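Local coordinates for alkaline phosphatase D (Bacillus subtilis, PDB 2YEQ), which hydrolyses phosphate esters, acting as a secreted phosphodiesterase and alkaline phosphatase with iron and calcium in its active site, at residues Val205-Asn219 / Val275-Asp289. Residues are numbered along the deposited sequence; the frame is centred on the assembly and turned at random.
Sequences VVTWDDHEVENNYAN and VLDTRQYRDDQANND. With CA (calcium ion), chain B; CA (calcium ion), chain C; NA (sodium ion), chain D; NA (sodium ion), chain E.
Arg279 reaches from the loop 275-289 to Asp209, and packing is tight round its guanidinium. NE gives Asp209 OD1 a hydrogen bond of 2.9 Å within a salt bridge; NH2 adds only weak bonds. The oxygen is met from above its plane, the two flat groups lying 48° apart. Asp210 CB lies over one guanidinium face, toward its rim, and Arg282 NH2 over the centre of the other, while Arg279 NH1 bonds to Tyr217 O at 3.0 Å and salt-bridges Asp350, shared with Arg282. Trp208, its CG wedged between backbone N and carbonyl carbon (chi1 48°), sends NE1 in its ring plane to Asp277 OD1 (3.1 Å), which also accepts from the backbone N of Arg279 and Gln280.

Metal ligands on a loop just past a strand's C-terminal end are characteristic of the calcineurin-like phosphoesterase fold: beyond strand 203-206, Asp209 OD2 and Asp210 OD1 bind one calcium together with Asp151 and Asp380. Trimming Arg279 to an alanine is likely to cost Asp209 OD1 its charged donor and leave Tyr217 O and Asp350 each short of a partner.

Buried Asn216 binds the second calcium through OD1, and its ND2 makes an almost straight bond to Asp289 OD2 (2.8 Å, 179°). Gln285 NE2 donates to Asn216 O and reaches Asp350. The looser side lies at partly exposed Asp283 and Asp284, where Asp284 and Gln285 OE1 share a sodium with four waters.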
# COMPACT_ATOMS: atom_id res chain seq x y z
N VAL A 205 -7.63 -3.15 -2.98
CA VAL A 205 -6.64 -4.14 -3.37
C VAL A 205 -5.40 -3.82 -2.56
O VAL A 205 -4.72 -2.82 -2.79
CB VAL A 205 -6.37 -4.13 -4.88
CG1 VAL A 205 -5.35 -5.23 -5.29
CG2 VAL A 205 -7.69 -4.38 -5.62
N VAL A 206 -5.12 -4.65 -1.55
CA VAL A 206 -4.02 -4.35 -0.64
C VAL A 206 -2.81 -5.25 -0.93
O VAL A 206 -2.95 -6.41 -1.33
CB VAL A 206 -4.47 -4.52 0.85
CG1 VAL A 206 -5.64 -3.54 1.17
CG2 VAL A 206 -4.91 -5.97 1.12
N THR A 207 -1.62 -4.70 -0.69
CA THR A 207 -0.39 -5.48 -0.60
C THR A 207 0.46 -4.85 0.46
O THR A 207 0.30 -3.66 0.75
CB THR A 207 0.33 -5.60 -1.95
OG1 THR A 207 1.44 -6.49 -1.80
CG2 THR A 207 0.79 -4.18 -2.49
N TRP A 208 1.33 -5.63 1.11
CA TRP A 208 2.03 -5.14 2.30
C TRP A 208 3.43 -4.70 1.92
O TRP A 208 3.90 -5.01 0.84
CB TRP A 208 2.12 -6.24 3.38
CG TRP A 208 2.58 -7.57 2.90
CD1 TRP A 208 3.59 -7.84 2.02
CD2 TRP A 208 2.05 -8.84 3.31
NE1 TRP A 208 3.70 -9.20 1.84
CE2 TRP A 208 2.78 -9.84 2.63
CE3 TRP A 208 1.05 -9.23 4.20
CZ2 TRP A 208 2.52 -11.19 2.79
CZ3 TRP A 208 0.78 -10.57 4.36
CH2 TRP A 208 1.53 -11.55 3.66
N ASP A 209 4.08 -3.98 2.82
CA ASP A 209 5.52 -3.75 2.74
C ASP A 209 6.14 -4.29 4.04
O ASP A 209 5.73 -5.37 4.49
CB ASP A 209 5.88 -2.28 2.47
CG ASP A 209 7.36 -2.09 2.08
OD1 ASP A 209 7.91 -2.97 1.36
OD2 ASP A 209 7.98 -1.06 2.54
N ASP A 210 7.08 -3.58 4.64
CA ASP A 210 7.84 -4.16 5.78
C ASP A 210 7.15 -4.04 7.11
O ASP A 210 7.20 -4.98 7.90
CB ASP A 210 9.29 -3.62 5.89
CG ASP A 210 9.39 -2.12 5.83
OD1 ASP A 210 8.46 -1.46 5.27
OD2 ASP A 210 10.40 -1.58 6.33
N HIS A 211 6.51 -2.89 7.37
CA HIS A 211 6.03 -2.60 8.70
C HIS A 211 4.79 -3.37 9.14
O HIS A 211 4.46 -3.36 10.33
CB HIS A 211 5.86 -1.11 8.90
CG HIS A 211 7.15 -0.38 9.09
ND1 HIS A 211 7.92 -0.50 10.23
CD2 HIS A 211 7.78 0.54 8.31
CE1 HIS A 211 8.95 0.32 10.15
NE2 HIS A 211 8.90 0.95 8.99
N GLU A 212 4.14 -4.09 8.21
CA GLU A 212 3.15 -5.07 8.61
C GLU A 212 3.78 -6.23 9.44
O GLU A 212 3.05 -6.97 10.09
CB GLU A 212 2.49 -5.66 7.38
CG GLU A 212 1.42 -4.74 6.80
CD GLU A 212 1.90 -3.76 5.72
OE1 GLU A 212 3.13 -3.53 5.52
OE2 GLU A 212 0.98 -3.17 5.07
N VAL A 213 5.11 -6.39 9.35
CA VAL A 213 5.85 -7.34 10.21
C VAL A 213 6.86 -6.61 11.05
O VAL A 213 6.68 -6.47 12.26
CB VAL A 213 6.52 -8.47 9.42
CG1 VAL A 213 7.02 -9.58 10.44
CG2 VAL A 213 5.57 -9.06 8.39
N GLU A 214 7.93 -6.15 10.42
CA GLU A 214 8.96 -5.40 11.12
C GLU A 214 9.80 -4.66 10.11
O GLU A 214 10.02 -5.16 9.00
CB GLU A 214 9.89 -6.33 11.97
CG GLU A 214 10.90 -5.50 12.82
CD GLU A 214 11.97 -6.32 13.61
OE1 GLU A 214 12.42 -7.35 13.08
OE2 GLU A 214 12.37 -5.86 14.73
N ASN A 215 10.31 -3.50 10.51
CA ASN A 215 11.14 -2.67 9.63
C ASN A 215 12.24 -3.43 8.87
O ASN A 215 13.08 -4.13 9.47
CB ASN A 215 11.83 -1.56 10.43
CG ASN A 215 12.48 -0.51 9.53
OD1 ASN A 215 11.80 0.07 8.65
ND2 ASN A 215 13.77 -0.25 9.74
N ASN A 216 12.24 -3.23 7.54
CA ASN A 216 13.28 -3.69 6.62
C ASN A 216 13.59 -5.17 6.68
O ASN A 216 14.73 -5.58 6.41
CB ASN A 216 14.57 -2.88 6.80
CG ASN A 216 14.49 -1.47 6.15
OD1 ASN A 216 13.46 -0.83 6.21
ND2 ASN A 216 15.59 -1.01 5.55
N TYR A 217 12.58 -5.98 6.97
CA TYR A 217 12.73 -7.40 6.84
C TYR A 217 12.95 -7.80 5.39
O TYR A 217 12.53 -7.11 4.45
CB TYR A 217 11.57 -8.16 7.49
CG TYR A 217 10.33 -8.50 6.70
CD1 TYR A 217 10.23 -9.68 6.00
CD2 TYR A 217 9.19 -7.66 6.74
CE1 TYR A 217 9.07 -10.03 5.34
CE2 TYR A 217 8.02 -8.00 6.08
CZ TYR A 217 7.95 -9.16 5.38
OH TYR A 217 6.79 -9.51 4.73
N ALA A 218 13.60 -8.95 5.23
CA ALA A 218 13.86 -9.50 3.89
C ALA A 218 13.64 -11.00 3.92
O ALA A 218 14.49 -11.74 4.41
CB ALA A 218 15.31 -9.14 3.47
N ASN A 219 12.48 -11.44 3.39
CA ASN A 219 12.06 -12.83 3.46
C ASN A 219 12.01 -13.27 4.96
O ASN A 219 11.08 -12.86 5.71
CB ASN A 219 12.94 -13.73 2.57
CG ASN A 219 12.36 -15.09 2.34
OD1 ASN A 219 11.51 -15.59 3.10
ND2 ASN A 219 12.82 -15.72 1.25
N VAL A 275 -0.11 -6.98 -8.96
CA VAL A 275 0.10 -6.59 -7.57
C VAL A 275 1.25 -7.48 -7.02
O VAL A 275 1.10 -8.68 -6.90
CB VAL A 275 -1.20 -6.80 -6.75
CG1 VAL A 275 -1.00 -6.37 -5.33
CG2 VAL A 275 -2.38 -5.98 -7.39
N LEU A 276 2.38 -6.85 -6.71
CA LEU A 276 3.59 -7.56 -6.36
C LEU A 276 3.78 -7.65 -4.85
O LEU A 276 3.11 -6.92 -4.04
CB LEU A 276 4.81 -6.85 -6.96
CG LEU A 276 4.76 -6.54 -8.47
CD1 LEU A 276 6.10 -5.93 -8.93
CD2 LEU A 276 4.38 -7.75 -9.29
N ASP A 277 4.70 -8.55 -4.49
CA ASP A 277 5.16 -8.74 -3.11
C ASP A 277 6.68 -8.78 -3.13
O ASP A 277 7.28 -9.78 -3.50
CB ASP A 277 4.53 -10.04 -2.58
CG ASP A 277 4.91 -10.35 -1.11
OD1 ASP A 277 5.74 -9.65 -0.50
OD2 ASP A 277 4.32 -11.33 -0.60
N THR A 278 7.29 -7.66 -2.76
CA THR A 278 8.72 -7.51 -2.82
C THR A 278 9.39 -7.70 -1.46
O THR A 278 10.57 -7.39 -1.31
CB THR A 278 9.12 -6.12 -3.40
OG1 THR A 278 8.60 -5.06 -2.57
CG2 THR A 278 8.58 -5.97 -4.88
N ARG A 279 8.63 -8.18 -0.46
CA ARG A 279 9.17 -8.50 0.86
C ARG A 279 9.32 -9.98 1.12
O ARG A 279 10.34 -10.38 1.70
CB ARG A 279 8.28 -7.96 1.99
CG ARG A 279 8.42 -6.50 2.22
CD ARG A 279 9.73 -6.07 2.75
NE ARG A 279 9.86 -4.63 2.62
CZ ARG A 279 10.98 -3.92 2.74
NH1 ARG A 279 12.16 -4.49 3.05
NH2 ARG A 279 10.93 -2.62 2.53
N GLN A 280 8.30 -10.76 0.81
CA GLN A 280 8.19 -12.13 1.32
C GLN A 280 9.29 -13.10 0.80
O GLN A 280 9.60 -14.14 1.45
CB GLN A 280 6.82 -12.69 1.01
CG GLN A 280 6.52 -14.04 1.66
CD GLN A 280 5.11 -14.51 1.44
OE1 GLN A 280 4.24 -13.78 0.89
NE2 GLN A 280 4.85 -15.72 1.87
N TYR A 281 9.82 -12.79 -0.39
CA TYR A 281 10.75 -13.66 -1.09
C TYR A 281 12.10 -13.03 -1.37
O TYR A 281 12.99 -13.70 -1.89
CB TYR A 281 10.14 -14.12 -2.41
CG TYR A 281 8.68 -14.47 -2.34
CD1 TYR A 281 8.25 -15.68 -1.79
CD2 TYR A 281 7.71 -13.58 -2.81
CE1 TYR A 281 6.90 -15.99 -1.72
CE2 TYR A 281 6.39 -13.88 -2.75
CZ TYR A 281 5.96 -15.08 -2.20
OH TYR A 281 4.60 -15.34 -2.17
N ARG A 282 12.29 -11.77 -0.99
CA ARG A 282 13.49 -11.08 -1.37
C ARG A 282 14.75 -11.55 -0.63
O ARG A 282 14.69 -11.96 0.55
CB ARG A 282 13.34 -9.57 -1.18
CG ARG A 282 13.15 -9.10 0.25
CD ARG A 282 13.80 -7.78 0.48
NE ARG A 282 12.97 -6.69 -0.01
CZ ARG A 282 13.34 -5.42 -0.03
NH1 ARG A 282 14.57 -5.06 0.34
NH2 ARG A 282 12.47 -4.49 -0.43
N ASP A 283 15.88 -11.40 -1.32
CA ASP A 283 17.18 -11.56 -0.69
C ASP A 283 17.47 -10.37 0.20
O ASP A 283 16.87 -9.29 0.05
CB ASP A 283 18.27 -11.73 -1.74
CG ASP A 283 18.24 -13.10 -2.40
OD1 ASP A 283 17.79 -14.10 -1.77
OD2 ASP A 283 18.66 -13.20 -3.57
N ASP A 284 18.43 -10.56 1.11
CA ASP A 284 18.80 -9.59 2.11
C ASP A 284 19.35 -8.36 1.43
O ASP A 284 19.98 -8.46 0.36
CB ASP A 284 19.88 -10.21 3.02
CG ASP A 284 20.00 -9.54 4.37
OD1 ASP A 284 19.12 -8.72 4.80
OD2 ASP A 284 21.04 -9.85 5.01
N GLN A 285 19.13 -7.21 2.05
CA GLN A 285 19.74 -5.97 1.58
C GLN A 285 21.29 -6.03 1.65
O GLN A 285 21.87 -6.47 2.65
CB GLN A 285 19.25 -4.76 2.36
CG GLN A 285 17.72 -4.56 2.33
CD GLN A 285 17.02 -5.24 3.49
OE1 GLN A 285 17.62 -6.13 4.14
NE2 GLN A 285 15.75 -4.86 3.76
N ALA A 286 21.93 -5.56 0.58
CA ALA A 286 23.38 -5.51 0.47
C ALA A 286 23.94 -4.37 1.26
O ALA A 286 23.24 -3.40 1.58
CB ALA A 286 23.79 -5.36 -1.00
N ASN A 287 25.23 -4.50 1.58
CA ASN A 287 26.02 -3.45 2.22
C ASN A 287 25.49 -2.98 3.54
O ASN A 287 25.61 -1.78 3.88
CB ASN A 287 26.21 -2.22 1.28
CG ASN A 287 26.71 -2.59 -0.12
OD1 ASN A 287 26.28 -1.99 -1.14
ND2 ASN A 287 27.63 -3.54 -0.18
N ASN A 288 24.93 -3.92 4.32
CA ASN A 288 24.34 -3.60 5.62
C ASN A 288 23.15 -2.64 5.55
O ASN A 288 22.82 -1.96 6.54
CB ASN A 288 25.39 -3.02 6.58
CG ASN A 288 26.38 -4.07 7.07
OD1 ASN A 288 27.56 -3.81 7.15
ND2 ASN A 288 25.88 -5.25 7.40
N ASP A 289 22.49 -2.57 4.39
CA ASP A 289 21.28 -1.76 4.24
C ASP A 289 21.61 -0.26 4.31
O ASP A 289 22.78 0.15 4.28
CB ASP A 289 20.23 -2.15 5.32
CG ASP A 289 18.76 -1.98 4.85
OD1 ASP A 289 18.50 -1.27 3.83
OD2 ASP A 289 17.87 -2.58 5.50
CA CA B . 11.48 0.44 6.34
CA CA C . 7.99 0.57 4.16
NA NA D . 18.66 -6.99 6.13
NA NA E . 12.20 -4.08 16.20
O HOH W 1 5.95 -6.51 -0.33
O HOH W 2 9.63 -4.25 -0.37
O HOH W 3 16.61 -7.58 6.87
O HOH W 4 16.18 -13.40 2.30
O HOH W 5 15.34 -15.02 -0.92
O HOH W 6 20.72 -6.22 5.34
O HOH W 7 18.15 -4.87 6.94
O HOH W 8 19.47 -7.67 8.16
O HOH W 9 13.19 -5.56 17.50